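Side-chain contacts in uncharacterized protein (Singapore grouper iridovirus, PDB 3RJ2), which binds histone H3 and belongs to the ORF158L-like family: residues 11-14 against 15-19; 101-104 against 105-109; 114-117 against 118-121. One frame throughout, in Å; residues are numbered along the deposited sequence.

Contact 1 of 3, residues 11-14 against 15-19; sequences FVNA and TGKKT
N13 and K17 close a beta hairpin between strands 6-12 and 18-22, a clear example of a type I turn followed by a G1 beta bulge. The strands are paired at F11 and T19 by two backbone bonds, F11 N to T19 O at 2.9 Å and T19 N to F11 O at 2.7 Å. Past V12 and K18, a non-hydrogen-bonded pair, N13 N reaches K17 O at 3.1 Å, while G16 N turns back to N13 O at 3.2 Å. G16 has the positive phi that this bulge calls for. From its CB, the N13 side chain sets CG between backbone N and carbonyl carbon (chi1 72°), folding the amide back over the turn. CG then lies near K17 O, and OD1 is gripped from both faces of its plane: K17 N at 3.0 Å stands 40° out of that plane, and T15 N at 3.2 Å comes 57° out from the opposite face, completing an Asx turn. T15 OG1 adds a weak third bond. ND2 rests alongside K17 CB and CE and donates a hydrogen bond to the E40 carboxylate, which also forms a salt bridge with K17 NZ. On the V12/K18 face, V12 CG1 touches G16 CA at 3.5 Å and its CG2 lies beside the CG of K18 at 3.8 Å; on the other, the F11 ring leads inward to Y36 and Y42. One amide oxygen thus serves two backbone N-H groups at the bend, and these bonds, with that of ND2 to E40, should hold the amide's rotation.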
loop_
_atom_site.group_PDB
_atom_site.type_symbol
_atom_site.label_atom_id
_atom_site.label_comp_id
_atom_site.label_asym_id
_atom_site.label_seq_id
_atom_site.Cartn_x
_atom_site.Cartn_y
_atom_site.Cartn_z
ATOM N N PHE A 11 -2.826 9.493 6.777
ATOM C CA PHE A 11 -4.216 9.111 6.919
ATOM C C PHE A 11 -4.901 10.171 7.742
ATOM O O PHE A 11 -4.424 10.522 8.815
ATOM C CB PHE A 11 -4.335 7.747 7.585
ATOM C CG PHE A 11 -3.987 6.614 6.676
ATOM C CD1 PHE A 11 -2.719 6.059 6.693
ATOM C CD2 PHE A 11 -4.924 6.117 5.780
ATOM C CE1 PHE A 11 -2.389 5.022 5.847
ATOM C CE2 PHE A 11 -4.603 5.069 4.930
ATOM C CZ PHE A 11 -3.332 4.524 4.959
ATOM N N VAL A 12 -5.994 10.705 7.208
ATOM C CA VAL A 12 -6.718 11.826 7.820
ATOM C C VAL A 12 -8.078 11.330 8.277
ATOM O O VAL A 12 -8.777 10.693 7.500
ATOM C CB VAL A 12 -6.900 12.998 6.805
ATOM C CG1 VAL A 12 -7.406 14.260 7.496
ATOM C CG2 VAL A 12 -5.602 13.287 6.076
ATOM N N ASN A 13 -8.448 11.589 9.535
ATOM C CA ASN A 13 -9.787 11.224 10.009
ATOM C C ASN A 13 -10.838 12.282 9.646
ATOM O O ASN A 13 -10.519 13.230 8.932
ATOM C CB ASN A 13 -9.787 10.843 11.503
ATOM C CG ASN A 13 -9.586 12.043 12.441
ATOM O OD1 ASN A 13 -9.568 13.201 12.017
ATOM N ND2 ASN A 13 -9.441 11.754 13.732
ATOM N N ALA A 14 -12.073 12.133 10.142
ATOM C CA ALA A 14 -13.181 13.016 9.765
ATOM C C ALA A 14 -12.995 14.477 10.190
ATOM O O ALA A 14 -13.536 15.388 9.571
ATOM C CB ALA A 14 -14.502 12.471 10.306
ATOM N N THR A 15 -12.239 14.706 11.252
ATOM C CA THR A 15 -12.057 16.058 11.725
ATOM C C THR A 15 -10.700 16.644 11.315
ATOM O O THR A 15 -10.315 17.688 11.828
ATOM C CB THR A 15 -12.241 16.152 13.248
ATOM O OG1 THR A 15 -11.228 15.374 13.896
ATOM C CG2 THR A 15 -13.615 15.631 13.670
ATOM N N GLY A 16 -9.979 15.978 10.413
ATOM C CA GLY A 16 -8.680 16.477 9.938
ATOM C C GLY A 16 -7.406 16.199 10.736
ATOM O O GLY A 16 -6.351 16.744 10.426
ATOM N N LYS A 17 -7.488 15.368 11.772
ATOM C CA LYS A 17 -6.291 14.961 12.483
ATOM C C LYS A 17 -5.567 13.954 11.595
ATOM O O LYS A 17 -6.193 13.032 11.063
ATOM C CB LYS A 17 -6.647 14.336 13.826
ATOM C CG LYS A 17 -5.455 14.025 14.704
ATOM C CD LYS A 17 -5.768 12.895 15.675
ATOM C CE LYS A 17 -5.872 11.568 14.932
ATOM N NZ LYS A 17 -6.290 10.420 15.783
ATOM N N LYS A 18 -4.266 14.148 11.408
ATOM C CA LYS A 18 -3.482 13.289 10.510
ATOM C C LYS A 18 -2.630 12.277 11.257
ATOM O O LYS A 18 -2.030 12.586 12.281
ATOM C CB LYS A 18 -2.621 14.120 9.548
ATOM C CG LYS A 18 -3.457 15.033 8.662
ATOM C CD LYS A 18 -2.628 15.832 7.657
ATOM C CE LYS A 18 -2.045 17.092 8.275
ATOM N NZ LYS A 18 -1.653 18.068 7.223
ATOM N N THR A 19 -2.601 11.061 10.739
ATOM C CA THR A 19 -1.729 10.018 11.254
ATOM C C THR A 19 -0.734 9.711 10.137
ATOM O O THR A 19 -1.105 9.292 9.040
ATOM C CB THR A 19 -2.541 8.764 11.658
ATOM O OG1 THR A 19 -3.456 9.103 12.713
ATOM C CG2 THR A 19 -1.636 7.604 12.116
#

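Contact 2 of 3, residues 101-104 against 105-109; sequences INVS and LTNPG
Beyond the short helix 101-104, helical bonding runs on into the loop: L105 N bonds I101 O at 3.3 Å and N107 N bonds V103 O at 3.0 Å; N107 then leaves helical geometry (psi 70°). V103 O is the focus of this C-terminal end. The main-chain N-H of N107 meets it in the carbonyl plane, and three more donors make weak bonds to the same oxygen: T106 N, T106 OG1 at 3.3 Å and N107 ND2, also at 3.3 Å. T106 OG1 gets there because it sits between its own backbone N and carbonyl carbon (chi1 36°), doubling back on the helix. The amide of N107 lies across the V103 side chain, with ND2 4.1 Å from V103 CG1. On the helix flank, I101 CG1 packs against L105 CB at 3.8 Å, and this side of the turn faces F131 and L135 of helix 128-136. At the next step S104 O lies 3.0 Å from P108 N, which has no hydrogen to give. Chemically, the helical bonding pattern stops at a proline, while V103 O, one carbonyl before that of S104, is surrounded by the backbone and side-chain donors of T106 and N107.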
loop_
_atom_site.group_PDB
_atom_site.type_symbol
_atom_site.label_atom_id
_atom_site.label_comp_id
_atom_site.label_asym_id
_atom_site.label_seq_id
_atom_site.Cartn_x
_atom_site.Cartn_y
_atom_site.Cartn_z
ATOM N N ILE A 101 3.868 -2.772 -8.358
ATOM C CA ILE A 101 3.036 -3.863 -8.861
ATOM C C ILE A 101 3.253 -4.036 -10.368
ATOM O O ILE A 101 2.777 -5.010 -10.957
ATOM C CB ILE A 101 1.535 -3.666 -8.541
ATOM C CG1 ILE A 101 0.771 -4.989 -8.753
ATOM C CG2 ILE A 101 0.947 -2.529 -9.383
ATOM C CD1 ILE A 101 -0.442 -5.162 -7.901
ATOM N N ASN A 102 3.965 -3.085 -10.982
ATOM C CA ASN A 102 4.392 -3.219 -12.385
ATOM C C ASN A 102 5.398 -4.344 -12.558
ATOM O O ASN A 102 5.528 -4.886 -13.652
ATOM C CB ASN A 102 4.913 -1.903 -12.993
ATOM C CG ASN A 102 6.077 -1.323 -12.241
ATOM O OD1 ASN A 102 7.200 -1.246 -12.769
ATOM N ND2 ASN A 102 5.836 -0.895 -11.012
ATOM N N VAL A 103 6.093 -4.678 -11.467
ATOM C CA VAL A 103 7.033 -5.792 -11.411
ATOM C C VAL A 103 6.389 -7.055 -10.791
ATOM O O VAL A 103 6.324 -8.092 -11.439
ATOM C CB VAL A 103 8.307 -5.390 -10.633
ATOM C CG1 VAL A 103 9.201 -6.601 -10.347
ATOM C CG2 VAL A 103 9.094 -4.315 -11.409
ATOM N N SER A 104 5.883 -6.943 -9.560
ATOM C CA SER A 104 5.409 -8.098 -8.797
ATOM C C SER A 104 4.177 -8.806 -9.367
ATOM O O SER A 104 3.971 -9.992 -9.104
ATOM C CB SER A 104 5.156 -7.716 -7.330
ATOM O OG SER A 104 4.053 -6.846 -7.184
ATOM N N LEU A 105 3.364 -8.108 -10.151
ATOM C CA LEU A 105 2.140 -8.733 -10.673
ATOM C C LEU A 105 2.458 -9.857 -11.646
ATOM O O LEU A 105 1.791 -10.887 -11.647
ATOM C CB LEU A 105 1.198 -7.719 -11.330
ATOM C CG LEU A 105 -0.104 -8.245 -11.937
ATOM C CD1 LEU A 105 -0.987 -8.953 -10.897
ATOM C CD2 LEU A 105 -0.870 -7.129 -12.639
ATOM N N THR A 106 3.493 -9.650 -12.455
ATOM C CA THR A 106 3.932 -10.657 -13.414
ATOM C C THR A 106 5.041 -11.535 -12.834
ATOM O O THR A 106 5.221 -12.671 -13.269
ATOM C CB THR A 106 4.371 -10.007 -14.727
ATOM O OG1 THR A 106 5.011 -8.768 -14.431
ATOM C CG2 THR A 106 3.156 -9.710 -15.595
ATOM N N ASN A 107 5.767 -11.011 -11.839
ATOM C CA ASN A 107 6.833 -11.754 -11.138
ATOM C C ASN A 107 6.598 -11.781 -9.638
ATOM O O ASN A 107 7.346 -11.143 -8.893
ATOM C CB ASN A 107 8.204 -11.102 -11.350
ATOM C CG ASN A 107 8.518 -10.854 -12.793
ATOM O OD1 ASN A 107 8.601 -11.785 -13.587
ATOM N ND2 ASN A 107 8.714 -9.584 -13.145
ATOM N N PRO A 108 5.578 -12.520 -9.181
ATOM C CA PRO A 108 5.231 -12.417 -7.773
ATOM C C PRO A 108 6.350 -12.935 -6.885
ATOM O O PRO A 108 6.398 -12.610 -5.687
ATOM C CB PRO A 108 3.983 -13.278 -7.657
ATOM C CG PRO A 108 4.023 -14.170 -8.808
ATOM C CD PRO A 108 4.715 -13.471 -9.897
ATOM N N GLY A 109 7.250 -13.715 -7.488
ATOM C CA GLY A 109 8.467 -14.192 -6.824
ATOM C C GLY A 109 9.464 -13.098 -6.438
ATOM O O GLY A 109 10.374 -13.351 -5.643
#

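Contact 3 of 3, residues 114-117 against 118-121; sequences HYDE and TEGE
Two torsions set up the side chains of this beta hairpin, which joins strands 111-116 and 120-123: CG of Y115 stands beside its backbone N (chi1 -66°), and CG of D116 points away from its own (chi1 -168°), swinging the carboxylate toward the loop. The first choice lays the Y115 ring alongside E121, its partner in a non-hydrogen-bonded antiparallel pair. E121 CB approaches the ring obliquely, 3.8 Å from CD1 and 4.0 Å from CE1, and the two side chains run the same way; the tyrosine ring also meets W32 edge-to-face. D116 and G120 form the next, hydrogen-bonded pair, with D116 N bound to G120 O at 3.1 Å. G120 takes a positive phi, which favours glycine, as the chain enters strand 120-123. Between them the loop E117-E119 reverses direction, and the D116 carboxylate bridges it. OD1 accepts a weak bond from E119 N at 3.4 Å and touches E119 CB at 3.5 Å. The two side chains run side by side, D116 OD1 4.1 Å from E119 OE2, with carboxylate planes 42° apart; like charges this close would probably raise the proton affinity of one or both. E117 turns its carboxylate the other way, where OE1 accepts a hydrogen bond from W34 NE1 on strand 31-37, so the loop is tied to the neighbouring strand of the sheet. At the strand end of the hairpin, E121 CA directs its hydrogen to H114 O, the carbon and oxygen 3.5 Å apart.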
loop_
_atom_site.group_PDB
_atom_site.type_symbol
_atom_site.label_atom_id
_atom_site.label_comp_id
_atom_site.label_asym_id
_atom_site.label_seq_id
_atom_site.Cartn_x
_atom_site.Cartn_y
_atom_site.Cartn_z
ATOM N N HIS A 114 6.799 -8.282 3.437
ATOM C CA HIS A 114 5.474 -7.795 3.793
ATOM C C HIS A 114 5.578 -7.009 5.092
ATOM O O HIS A 114 6.008 -7.548 6.119
ATOM C CB HIS A 114 4.451 -8.936 3.918
ATOM C CG HIS A 114 3.132 -8.513 4.497
ATOM N ND1 HIS A 114 2.276 -7.639 3.854
ATOM C CD2 HIS A 114 2.520 -8.844 5.662
ATOM C CE1 HIS A 114 1.200 -7.455 4.593
ATOM N NE2 HIS A 114 1.320 -8.179 5.693
ATOM N N TYR A 115 5.197 -5.739 5.041
ATOM C CA TYR A 115 5.149 -4.914 6.239
ATOM C C TYR A 115 3.760 -4.955 6.855
ATOM O O TYR A 115 2.789 -4.543 6.233
ATOM C CB TYR A 115 5.532 -3.463 5.931
ATOM C CG TYR A 115 6.968 -3.253 5.505
ATOM C CD1 TYR A 115 8.026 -3.440 6.402
ATOM C CD2 TYR A 115 7.271 -2.840 4.215
ATOM C CE1 TYR A 115 9.354 -3.230 6.011
ATOM C CE2 TYR A 115 8.596 -2.623 3.810
ATOM C CZ TYR A 115 9.630 -2.821 4.717
ATOM O OH TYR A 115 10.936 -2.613 4.321
ATOM N N ASP A 116 3.655 -5.482 8.066
ATOM C CA ASP A 116 2.388 -5.408 8.774
ATOM C C ASP A 116 2.536 -4.313 9.785
ATOM O O ASP A 116 3.392 -4.390 10.658
ATOM C CB ASP A 116 1.996 -6.715 9.454
ATOM C CG ASP A 116 0.549 -6.698 9.942
ATOM O OD1 ASP A 116 0.252 -5.969 10.923
ATOM O OD2 ASP A 116 -0.300 -7.394 9.329
ATOM N N GLU A 117 1.681 -3.308 9.666
ATOM C CA GLU A 117 1.881 -2.027 10.336
ATOM C C GLU A 117 2.081 -2.066 11.853
ATOM O O GLU A 117 2.868 -1.278 12.391
ATOM C CB GLU A 117 0.790 -1.037 9.945
ATOM C CG GLU A 117 1.110 0.392 10.311
ATOM C CD GLU A 117 2.570 0.762 10.087
ATOM O OE1 GLU A 117 3.083 0.573 8.959
ATOM O OE2 GLU A 117 3.195 1.253 11.052
ATOM N N THR A 118 1.387 -2.959 12.546
ATOM C CA THR A 118 1.562 -3.025 14.004
ATOM C C THR A 118 2.056 -4.392 14.536
ATOM O O THR A 118 2.394 -4.528 15.721
ATOM C CB THR A 118 0.328 -2.459 14.770
ATOM O OG1 THR A 118 -0.887 -2.931 14.163
ATOM C CG2 THR A 118 0.341 -0.916 14.733
ATOM N N GLU A 119 2.121 -5.378 13.640
ATOM C CA GLU A 119 2.652 -6.708 13.949
ATOM C C GLU A 119 3.980 -7.048 13.241
ATOM O O GLU A 119 4.364 -8.215 13.166
ATOM C CB GLU A 119 1.595 -7.778 13.663
ATOM C CG GLU A 119 0.464 -7.800 14.687
ATOM C CD GLU A 119 -0.810 -8.413 14.132
ATOM O OE1 GLU A 119 -0.787 -9.609 13.760
ATOM O OE2 GLU A 119 -1.835 -7.693 14.066
ATOM N N GLY A 120 4.668 -6.026 12.732
ATOM C CA GLY A 120 6.042 -6.158 12.237
ATOM C C GLY A 120 6.254 -6.628 10.803
ATOM O O GLY A 120 5.326 -7.072 10.118
ATOM N N GLU A 121 7.500 -6.535 10.361
ATOM C CA GLU A 121 7.898 -6.987 9.035
ATOM C C GLU A 121 8.005 -8.521 8.930
ATOM O O GLU A 121 8.480 -9.201 9.847
ATOM C CB GLU A 121 9.182 -6.254 8.619
ATOM C CG GLU A 121 10.388 -7.117 8.307
ATOM C CD GLU A 121 11.693 -6.329 8.355
ATOM O OE1 GLU A 121 11.898 -5.590 9.344
ATOM O OE2 GLU A 121 12.517 -6.448 7.407
#

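How the contacts relate
Followed from the N terminus, the three contacts come strictly in series: none nests within or crosses another. Contact 1 closes the hairpin between strands 6-12 and 18-22, at the edge of the four-stranded sheet. Contact 2 ends the short helix after strand 94-98 and leads toward strand 111-116, and it lies on the opposite side of the chain's centre from contact 1, about 32 Å away between centres. Contact 3 closes a second hairpin, at the edge of the six-stranded sheet. Strand 31-37 borders all three: W34 meets residues of contacts 1 and 3, and C31 touches the helix of contact 2.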